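Local coordinates for protein tylactone synthase starter module and modules 1 & 2 (PDB 2Z5L) that probably reduces the beta-keto group of a polyketide intermediate with NADPH, setting its stereochemistry, as the first ketoreductase of the tylosin polyketide synthase, at residues L95-G103 against V132-A140; T119-Q130 against I351-E360. All blocks are in the same frame, centred on the assembly; numbering follows the deposited sequence.

Contact 1: L95-G103 against V132-A140; sequences LKPSMESAG and VSDIGVPAA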
loop_
_atom_site.group_PDB
_atom_site.type_symbol
_atom_site.label_atom_id
_atom_site.label_comp_id
_atom_site.label_asym_id
_atom_site.label_seq_id
_atom_site.Cartn_x
_atom_site.Cartn_y
_atom_site.Cartn_z
ATOM N N LEU A 95 5.578 -9.539 25.765
ATOM C CA LEU A 95 5.895 -8.136 26.045
ATOM C C LEU A 95 5.484 -7.683 27.440
ATOM O O LEU A 95 6.162 -6.862 28.061
ATOM C CB LEU A 95 5.187 -7.222 25.045
ATOM C CG LEU A 95 5.598 -7.225 23.584
ATOM C CD1 LEU A 95 4.629 -6.349 22.801
ATOM C CD2 LEU A 95 7.022 -6.719 23.442
ATOM N N LYS A 96 4.355 -8.215 27.900
ATOM C CA LYS A 96 3.758 -7.889 29.194
ATOM C C LYS A 96 4.758 -7.580 30.312
ATOM O O LYS A 96 4.714 -6.497 30.923
ATOM C CB LYS A 96 2.816 -9.031 29.631
ATOM C CG LYS A 96 1.901 -8.749 30.839
ATOM C CD LYS A 96 0.607 -8.046 30.428
ATOM C CE LYS A 96 -0.327 -7.742 31.632
ATOM N NZ LYS A 96 -1.082 -8.920 32.174
ATOM N N PRO A 97 5.673 -8.518 30.601
ATOM C CA PRO A 97 6.659 -8.297 31.661
ATOM C C PRO A 97 7.697 -7.173 31.447
ATOM O O PRO A 97 8.098 -6.519 32.409
ATOM C CB PRO A 97 7.286 -9.683 31.835
ATOM C CG PRO A 97 7.166 -10.282 30.471
ATOM C CD PRO A 97 5.799 -9.871 30.033
ATOM N N SER A 98 8.122 -6.940 30.203
ATOM C CA SER A 98 9.100 -5.885 29.897
ATOM C C SER A 98 8.488 -4.483 29.758
ATOM O O SER A 98 9.176 -3.485 29.969
ATOM C CB SER A 98 9.857 -6.201 28.601
ATOM O OG SER A 98 10.848 -7.207 28.780
ATOM N N MET A 99 7.205 -4.417 29.397
ATOM C CA MET A 99 6.498 -3.148 29.209
ATOM C C MET A 99 6.085 -2.534 30.541
ATOM O O MET A 99 6.194 -1.329 30.742
ATOM C CB MET A 99 5.239 -3.351 28.362
ATOM C CG MET A 99 5.467 -3.946 26.986
ATOM S SD MET A 99 6.527 -2.953 25.948
ATOM C CE MET A 99 5.401 -1.648 25.434
ATOM N N GLU A 100 5.594 -3.371 31.442
ATOM C CA GLU A 100 5.170 -2.905 32.746
ATOM C C GLU A 100 6.353 -2.660 33.667
ATOM O O GLU A 100 6.192 -2.139 34.768
ATOM C CB GLU A 100 4.221 -3.920 33.356
ATOM C CG GLU A 100 2.899 -3.945 32.640
ATOM C CD GLU A 100 2.104 -5.183 32.950
ATOM O OE1 GLU A 100 0.942 -5.258 32.497
ATOM O OE2 GLU A 100 2.643 -6.081 33.638
ATOM N N SER A 101 7.541 -3.030 33.200
ATOM C CA SER A 101 8.766 -2.849 33.963
ATOM C C SER A 101 9.222 -1.394 33.912
ATOM O O SER A 101 10.128 -0.991 34.640
ATOM C CB SER A 101 9.869 -3.749 33.408
ATOM O OG SER A 101 11.102 -3.492 34.049
ATOM N N ALA A 102 8.588 -0.606 33.054
ATOM C CA ALA A 102 8.943 0.797 32.922
ATOM C C ALA A 102 7.941 1.679 33.655
ATOM O O ALA A 102 8.207 2.852 33.905
ATOM C CB ALA A 102 9.008 1.185 31.444
ATOM N N GLY A 103 6.791 1.112 34.003
ATOM C CA GLY A 103 5.779 1.882 34.700
ATOM C C GLY A 103 5.410 3.133 33.928
ATOM O O GLY A 103 4.997 3.059 32.770
ATOM N N VAL A 132 0.819 -4.256 22.059
ATOM C CA VAL A 132 1.307 -3.105 22.809
ATOM C C VAL A 132 0.149 -2.225 23.255
ATOM O O VAL A 132 0.152 -1.666 24.353
ATOM C CB VAL A 132 2.270 -2.256 21.970
ATOM C CG1 VAL A 132 2.629 -0.991 22.726
ATOM C CG2 VAL A 132 3.525 -3.056 21.660
ATOM N N SER A 133 -0.838 -2.108 22.379
ATOM C CA SER A 133 -2.022 -1.323 22.648
ATOM C C SER A 133 -2.809 -2.031 23.747
ATOM O O SER A 133 -3.292 -1.395 24.682
ATOM C CB SER A 133 -2.861 -1.213 21.372
ATOM O OG SER A 133 -4.000 -0.398 21.545
ATOM N N ASP A 134 -2.920 -3.354 23.645
ATOM C CA ASP A 134 -3.654 -4.130 24.639
ATOM C C ASP A 134 -3.074 -4.003 26.051
ATOM O O ASP A 134 -3.809 -3.769 27.008
ATOM C CB ASP A 134 -3.699 -5.616 24.249
ATOM C CG ASP A 134 -4.381 -5.858 22.909
ATOM O OD1 ASP A 134 -5.422 -5.215 22.630
ATOM O OD2 ASP A 134 -3.882 -6.711 22.135
ATOM N N ILE A 135 -1.763 -4.165 26.180
ATOM C CA ILE A 135 -1.107 -4.072 27.480
ATOM C C ILE A 135 -1.379 -2.733 28.167
ATOM O O ILE A 135 -1.232 -2.602 29.388
ATOM C CB ILE A 135 0.404 -4.267 27.328
ATOM C CG1 ILE A 135 0.670 -5.664 26.754
ATOM C CG2 ILE A 135 1.101 -4.082 28.666
ATOM C CD1 ILE A 135 2.126 -5.946 26.510
ATOM N N GLY A 136 -1.780 -1.742 27.377
ATOM C CA GLY A 136 -2.085 -0.427 27.913
ATOM C C GLY A 136 -1.004 0.169 28.799
ATOM O O GLY A 136 -1.295 0.741 29.849
ATOM N N VAL A 137 0.248 0.030 28.382
ATOM C CA VAL A 137 1.369 0.575 29.136
ATOM C C VAL A 137 1.541 2.049 28.761
ATOM O O VAL A 137 1.907 2.369 27.628
ATOM C CB VAL A 137 2.671 -0.212 28.826
ATOM C CG1 VAL A 137 2.801 -0.432 27.321
ATOM C CG2 VAL A 137 3.880 0.536 29.357
ATOM N N PRO A 138 1.262 2.966 29.708
ATOM C CA PRO A 138 1.395 4.403 29.446
ATOM C C PRO A 138 2.797 4.743 28.966
ATOM O O PRO A 138 3.782 4.279 29.539
ATOM C CB PRO A 138 1.071 5.033 30.798
ATOM C CG PRO A 138 1.541 3.999 31.764
ATOM C CD PRO A 138 1.006 2.729 31.139
ATOM N N ALA A 139 2.871 5.549 27.912
ATOM C CA ALA A 139 4.140 5.958 27.333
ATOM C C ALA A 139 4.829 4.801 26.609
ATOM O O ALA A 139 5.397 3.907 27.238
ATOM C CB ALA A 139 5.058 6.513 28.419
ATOM N N ALA A 140 4.772 4.824 25.280
ATOM C CA ALA A 140 5.398 3.793 24.449
ATOM C C ALA A 140 5.439 4.225 22.983
ATOM O O ALA A 140 4.502 4.843 22.488
ATOM C CB ALA A 140 4.635 2.479 24.587
#
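Met99, near the end of helix 88-99, reaches across to Val132, Ile135 and Val137, and its side chain can be followed atom by atom. Its CB lies 3.9 Å from Val137 CG1. CG, anti to the carbonyl carbon (chi1 -58°), comes equally near the CD1 methyl of Ile135. Further bends at chi2 and chi3 turn the chain past SD and bring the terminal CE against two valines: Val137 CG1 at 3.4 Å, tighter than normal carbon contact, and Val132 CG1 at 3.9 Å. CE also approaches the CB of Ala140, at the start of strand 140-147. The side chain runs at roughly right angles to those of Val132, Ile135 and Val137; Val137 touches both its CB and its CE, Ile135 its CG and Val132 its CE. The backbone of Met99 takes part as well, since Val137 CG2 sits 3.3 Å from its carbonyl O.

One turn earlier, Leu95 extends the apolar seam. Its CB meets Ile135 CD1 at 3.6 Å, and its CD1 meets Val132 CG2 at 3.7 Å. Ile135 CD1 also rests against the backbone N of Lys96, while the CG2 branch of the same isoleucine faces Glu100 OE1 at the exposed margin. No hydrogen bond crosses the contact; Leu51 of strand 49-54 and Val109 of strand 107-111 pack on Met99 from the sheet. Past Gly136, the first residue to leave the helical conformation, the chain turns into strand 140-147. The arrangement is that of neighbouring helices on one face of a Rossmann-like alpha/beta subdomain, meeting through aliphatic side chains above parallel strands.

Contact 2: T119-Q130 against I351-E360; sequences TDAVRTSIALLQ and IDTLSPESFE
Phe359 points its ring into helix 119-135 as a knob in the hole formed by Thr119, Val122, Arg123 and Ile126. Its CG is anti to the backbone N, which carries the ring toward that helix. Thr119 CG2 comes to the ring edge, 4.0 Å from CE1, whereas Ile126 CD1 approaches obliquely, 3.7 Å from CE2. Alongside, Arg123 and Glu360 cross at about a right angle. NE and NH2 of Arg123 both grip Glu360 OE2, at 3.0 and 2.5 Å; that oxygen lies near the guanidinium plane but is met from above its own carboxylate plane, the two planes being 45° apart. Asp120 OD1 holds NH1 of the same guanidinium, completing a salt-bridge network that limits its rotation.

At the other end, the extended Gln130 turns its amide so that NE2 donates to two backbone oxygens, each 2.8 Å away and near the amide plane: Ile351 O in a nearly straight bond (170°), and Leu354 O in a more bent one, in the carbonyl plane on a lone pair. This fixes the loop leading to Ser355, the N-cap of helix 356-376. The axes of segments 119-130 and 356-360 make 136° between their N-to-C directions, a knob-into-hole interface joining the N-terminal, structural Rossmann-like subdomain to the catalytic one, as in other modular polyketide synthase ketoreductases.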
loop_
_atom_site.group_PDB
_atom_site.type_symbol
_atom_site.label_atom_id
_atom_site.label_comp_id
_atom_site.label_asym_id
_atom_site.label_seq_id
_atom_site.Cartn_x
_atom_site.Cartn_y
_atom_site.Cartn_z
ATOM N N THR A 119 5.070 -12.523 4.504
ATOM C CA THR A 119 3.809 -11.928 4.898
ATOM C C THR A 119 3.545 -12.272 6.354
ATOM O O THR A 119 2.900 -11.516 7.075
ATOM C CB THR A 119 2.660 -12.446 4.039
ATOM O OG1 THR A 119 2.931 -12.161 2.662
ATOM C CG2 THR A 119 1.370 -11.758 4.438
ATOM N N ASP A 120 4.050 -13.420 6.785
ATOM C CA ASP A 120 3.881 -13.842 8.166
ATOM C C ASP A 120 4.486 -12.782 9.069
ATOM O O ASP A 120 3.989 -12.521 10.164
ATOM C CB ASP A 120 4.584 -15.176 8.402
ATOM C CG ASP A 120 3.644 -16.347 8.313
ATOM O OD1 ASP A 120 2.721 -16.294 7.465
ATOM O OD2 ASP A 120 3.836 -17.322 9.085
ATOM N N ALA A 121 5.575 -12.185 8.600
ATOM C CA ALA A 121 6.261 -11.147 9.352
ATOM C C ALA A 121 5.329 -9.956 9.513
ATOM O O ALA A 121 5.278 -9.352 10.576
ATOM C CB ALA A 121 7.541 -10.729 8.623
ATOM N N VAL A 122 4.630 -9.608 8.435
ATOM C CA VAL A 122 3.678 -8.500 8.454
ATOM C C VAL A 122 2.555 -8.820 9.429
ATOM O O VAL A 122 2.127 -7.971 10.215
ATOM C CB VAL A 122 3.080 -8.261 7.075
ATOM C CG1 VAL A 122 2.204 -6.997 7.097
ATOM C CG2 VAL A 122 4.199 -8.105 6.068
ATOM N N ARG A 123 2.084 -10.060 9.375
ATOM C CA ARG A 123 1.022 -10.487 10.264
ATOM C C ARG A 123 1.483 -10.376 11.713
ATOM O O ARG A 123 0.771 -9.813 12.547
ATOM C CB ARG A 123 0.600 -11.923 9.947
ATOM C CG ARG A 123 0.035 -12.109 8.541
ATOM C CD ARG A 123 -0.526 -13.512 8.379
ATOM N NE ARG A 123 -0.980 -13.775 7.018
ATOM C CZ ARG A 123 -0.193 -14.206 6.036
ATOM N NH1 ARG A 123 1.097 -14.434 6.261
ATOM N NH2 ARG A 123 -0.695 -14.405 4.827
ATOM N N THR A 124 2.684 -10.879 11.995
ATOM C CA THR A 124 3.232 -10.840 13.344
ATOM C C THR A 124 3.557 -9.419 13.785
ATOM O O THR A 124 3.532 -9.130 14.977
ATOM C CB THR A 124 4.516 -11.679 13.475
ATOM O OG1 THR A 124 4.332 -12.959 12.853
ATOM C CG2 THR A 124 4.834 -11.900 14.952
ATOM N N SER A 125 3.870 -8.547 12.825
ATOM C CA SER A 125 4.193 -7.158 13.120
ATOM C C SER A 125 2.916 -6.449 13.549
ATOM O O SER A 125 2.910 -5.669 14.510
ATOM C CB SER A 125 4.797 -6.461 11.887
ATOM O OG SER A 125 6.098 -6.956 11.602
ATOM N N ILE A 126 1.831 -6.718 12.832
ATOM C CA ILE A 126 0.545 -6.129 13.168
ATOM C C ILE A 126 0.171 -6.616 14.568
ATOM O O ILE A 126 -0.278 -5.833 15.409
ATOM C CB ILE A 126 -0.521 -6.512 12.093
ATOM C CG1 ILE A 126 -0.236 -5.699 10.825
ATOM C CG2 ILE A 126 -1.953 -6.255 12.614
ATOM C CD1 ILE A 126 -1.084 -6.044 9.659
ATOM N N ALA A 127 0.403 -7.906 14.819
ATOM C CA ALA A 127 0.131 -8.522 16.115
ATOM C C ALA A 127 0.913 -7.822 17.243
ATOM O O ALA A 127 0.398 -7.648 18.342
ATOM C CB ALA A 127 0.500 -10.010 16.075
ATOM N N LEU A 128 2.154 -7.431 16.960
ATOM C CA LEU A 128 2.994 -6.750 17.947
ATOM C C LEU A 128 2.382 -5.414 18.351
ATOM O O LEU A 128 2.337 -5.069 19.530
ATOM C CB LEU A 128 4.403 -6.498 17.389
ATOM C CG LEU A 128 5.314 -5.500 18.132
ATOM C CD1 LEU A 128 5.668 -6.027 19.517
ATOM C CD2 LEU A 128 6.567 -5.264 17.323
ATOM N N LEU A 129 1.935 -4.651 17.360
ATOM C CA LEU A 129 1.323 -3.354 17.626
ATOM C C LEU A 129 0.060 -3.539 18.451
ATOM O O LEU A 129 -0.143 -2.855 19.463
ATOM C CB LEU A 129 0.991 -2.626 16.316
ATOM C CG LEU A 129 0.368 -1.230 16.451
ATOM C CD1 LEU A 129 1.197 -0.401 17.421
ATOM C CD2 LEU A 129 0.303 -0.561 15.090
ATOM N N GLN A 130 -0.781 -4.473 18.015
ATOM C CA GLN A 130 -2.031 -4.778 18.704
ATOM C C GLN A 130 -1.806 -5.157 20.149
ATOM O O GLN A 130 -2.607 -4.802 21.034
ATOM C CB GLN A 130 -2.767 -5.929 18.019
ATOM C CG GLN A 130 -3.204 -5.649 16.594
ATOM C CD GLN A 130 -3.807 -6.878 15.939
ATOM O OE1 GLN A 130 -3.225 -7.967 15.986
ATOM N NE2 GLN A 130 -4.975 -6.715 15.326
ATOM N N ILE A 351 -7.372 -1.366 13.795
ATOM C CA ILE A 351 -6.309 -2.243 14.277
ATOM C C ILE A 351 -6.676 -3.099 15.486
ATOM O O ILE A 351 -6.334 -4.291 15.555
ATOM C CB ILE A 351 -5.071 -1.421 14.627
ATOM C CG1 ILE A 351 -4.612 -0.657 13.388
ATOM C CG2 ILE A 351 -3.948 -2.346 15.150
ATOM C CD1 ILE A 351 -3.500 0.345 13.669
ATOM N N ASP A 352 -7.372 -2.495 16.442
ATOM C CA ASP A 352 -7.761 -3.226 17.642
ATOM C C ASP A 352 -8.682 -4.391 17.322
ATOM O O ASP A 352 -8.750 -5.357 18.080
ATOM C CB ASP A 352 -8.463 -2.304 18.651
ATOM C CG ASP A 352 -8.971 -3.059 19.870
ATOM O OD1 ASP A 352 -8.140 -3.637 20.604
ATOM O OD2 ASP A 352 -10.201 -3.084 20.091
ATOM N N THR A 353 -9.383 -4.304 16.196
ATOM C CA THR A 353 -10.307 -5.361 15.807
ATOM C C THR A 353 -9.882 -6.079 14.532
ATOM O O THR A 353 -10.651 -6.864 13.991
ATOM C CB THR A 353 -11.725 -4.808 15.587
ATOM O OG1 THR A 353 -11.741 -3.977 14.420
ATOM C CG2 THR A 353 -12.156 -3.984 16.789
ATOM N N LEU A 354 -8.674 -5.805 14.049
ATOM C CA LEU A 354 -8.181 -6.439 12.830
ATOM C C LEU A 354 -7.819 -7.898 13.104
ATOM O O LEU A 354 -6.788 -8.192 13.716
ATOM C CB LEU A 354 -6.963 -5.670 12.302
ATOM C CG LEU A 354 -6.290 -6.095 10.975
ATOM C CD1 LEU A 354 -7.291 -6.124 9.873
ATOM C CD2 LEU A 354 -5.175 -5.118 10.636
ATOM N N SER A 355 -8.682 -8.807 12.662
ATOM C CA SER A 355 -8.447 -10.231 12.861
ATOM C C SER A 355 -7.579 -10.805 11.735
ATOM O O SER A 355 -7.571 -10.292 10.612
ATOM C CB SER A 355 -9.779 -10.977 12.912
ATOM O OG SER A 355 -10.469 -10.826 11.689
ATOM N N PRO A 356 -6.833 -11.883 12.025
ATOM C CA PRO A 356 -5.990 -12.456 10.968
ATOM C C PRO A 356 -6.787 -12.873 9.727
ATOM O O PRO A 356 -6.314 -12.715 8.599
ATOM C CB PRO A 356 -5.281 -13.628 11.670
ATOM C CG PRO A 356 -6.143 -13.941 12.862
ATOM C CD PRO A 356 -6.667 -12.597 13.307
ATOM N N GLU A 357 -7.996 -13.392 9.934
ATOM C CA GLU A 357 -8.849 -13.799 8.818
ATOM C C GLU A 357 -9.179 -12.616 7.911
ATOM O O GLU A 357 -9.126 -12.734 6.690
ATOM C CB GLU A 357 -10.165 -14.406 9.332
ATOM C CG GLU A 357 -10.021 -15.748 10.072
ATOM C CD GLU A 357 -9.332 -15.622 11.433
ATOM O OE1 GLU A 357 -8.997 -16.676 12.030
ATOM O OE2 GLU A 357 -9.132 -14.478 11.906
ATOM N N SER A 358 -9.529 -11.475 8.510
ATOM C CA SER A 358 -9.881 -10.293 7.713
ATOM C C SER A 358 -8.715 -9.812 6.841
ATOM O O SER A 358 -8.912 -9.377 5.705
ATOM C CB SER A 358 -10.371 -9.149 8.619
ATOM O OG SER A 358 -9.374 -8.729 9.541
ATOM N N PHE A 359 -7.503 -9.908 7.382
ATOM C CA PHE A 359 -6.307 -9.485 6.656
ATOM C C PHE A 359 -6.106 -10.359 5.420
ATOM O O PHE A 359 -5.629 -9.900 4.379
ATOM C CB PHE A 359 -5.071 -9.553 7.567
ATOM C CG PHE A 359 -3.796 -9.097 6.905
ATOM C CD1 PHE A 359 -2.991 -9.993 6.200
ATOM C CD2 PHE A 359 -3.400 -7.772 6.985
ATOM C CE1 PHE A 359 -1.799 -9.565 5.579
ATOM C CE2 PHE A 359 -2.215 -7.331 6.373
ATOM C CZ PHE A 359 -1.416 -8.234 5.668
ATOM N N GLU A 360 -6.475 -11.627 5.535
ATOM C CA GLU A 360 -6.332 -12.536 4.410
ATOM C C GLU A 360 -7.426 -12.312 3.403
ATOM O O GLU A 360 -7.201 -12.333 2.198
ATOM C CB GLU A 360 -6.359 -13.989 4.886
ATOM C CG GLU A 360 -5.060 -14.435 5.506
ATOM C CD GLU A 360 -3.888 -14.237 4.553
ATOM O OE1 GLU A 360 -3.866 -14.871 3.465
ATOM O OE2 GLU A 360 -2.998 -13.427 4.892
#

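Helix 119-135 serves both contacts, with its C-terminal end and following loop in contact 1 and its earlier turns in contact 2. The contact centres are about 19 Å apart, and Leu95 CD1 touches Leu128 CD1 at 3.5 Å, joining the two packing regions. The centre of contact 1 lies about 29 Å from that of the chain, and the contact is only partly buried: its segments, 29 residues apart at their closest ends, pack chiefly by apolar side chains. Contact 2, centred about 15 Å from the chain centre, is buried and brings together segments 221 residues apart, adding a salt-bridge network and amide-to-backbone bonds to its apolar core. The same helix thus meets a neighbour within its own subdomain and an element of the catalytic subdomain.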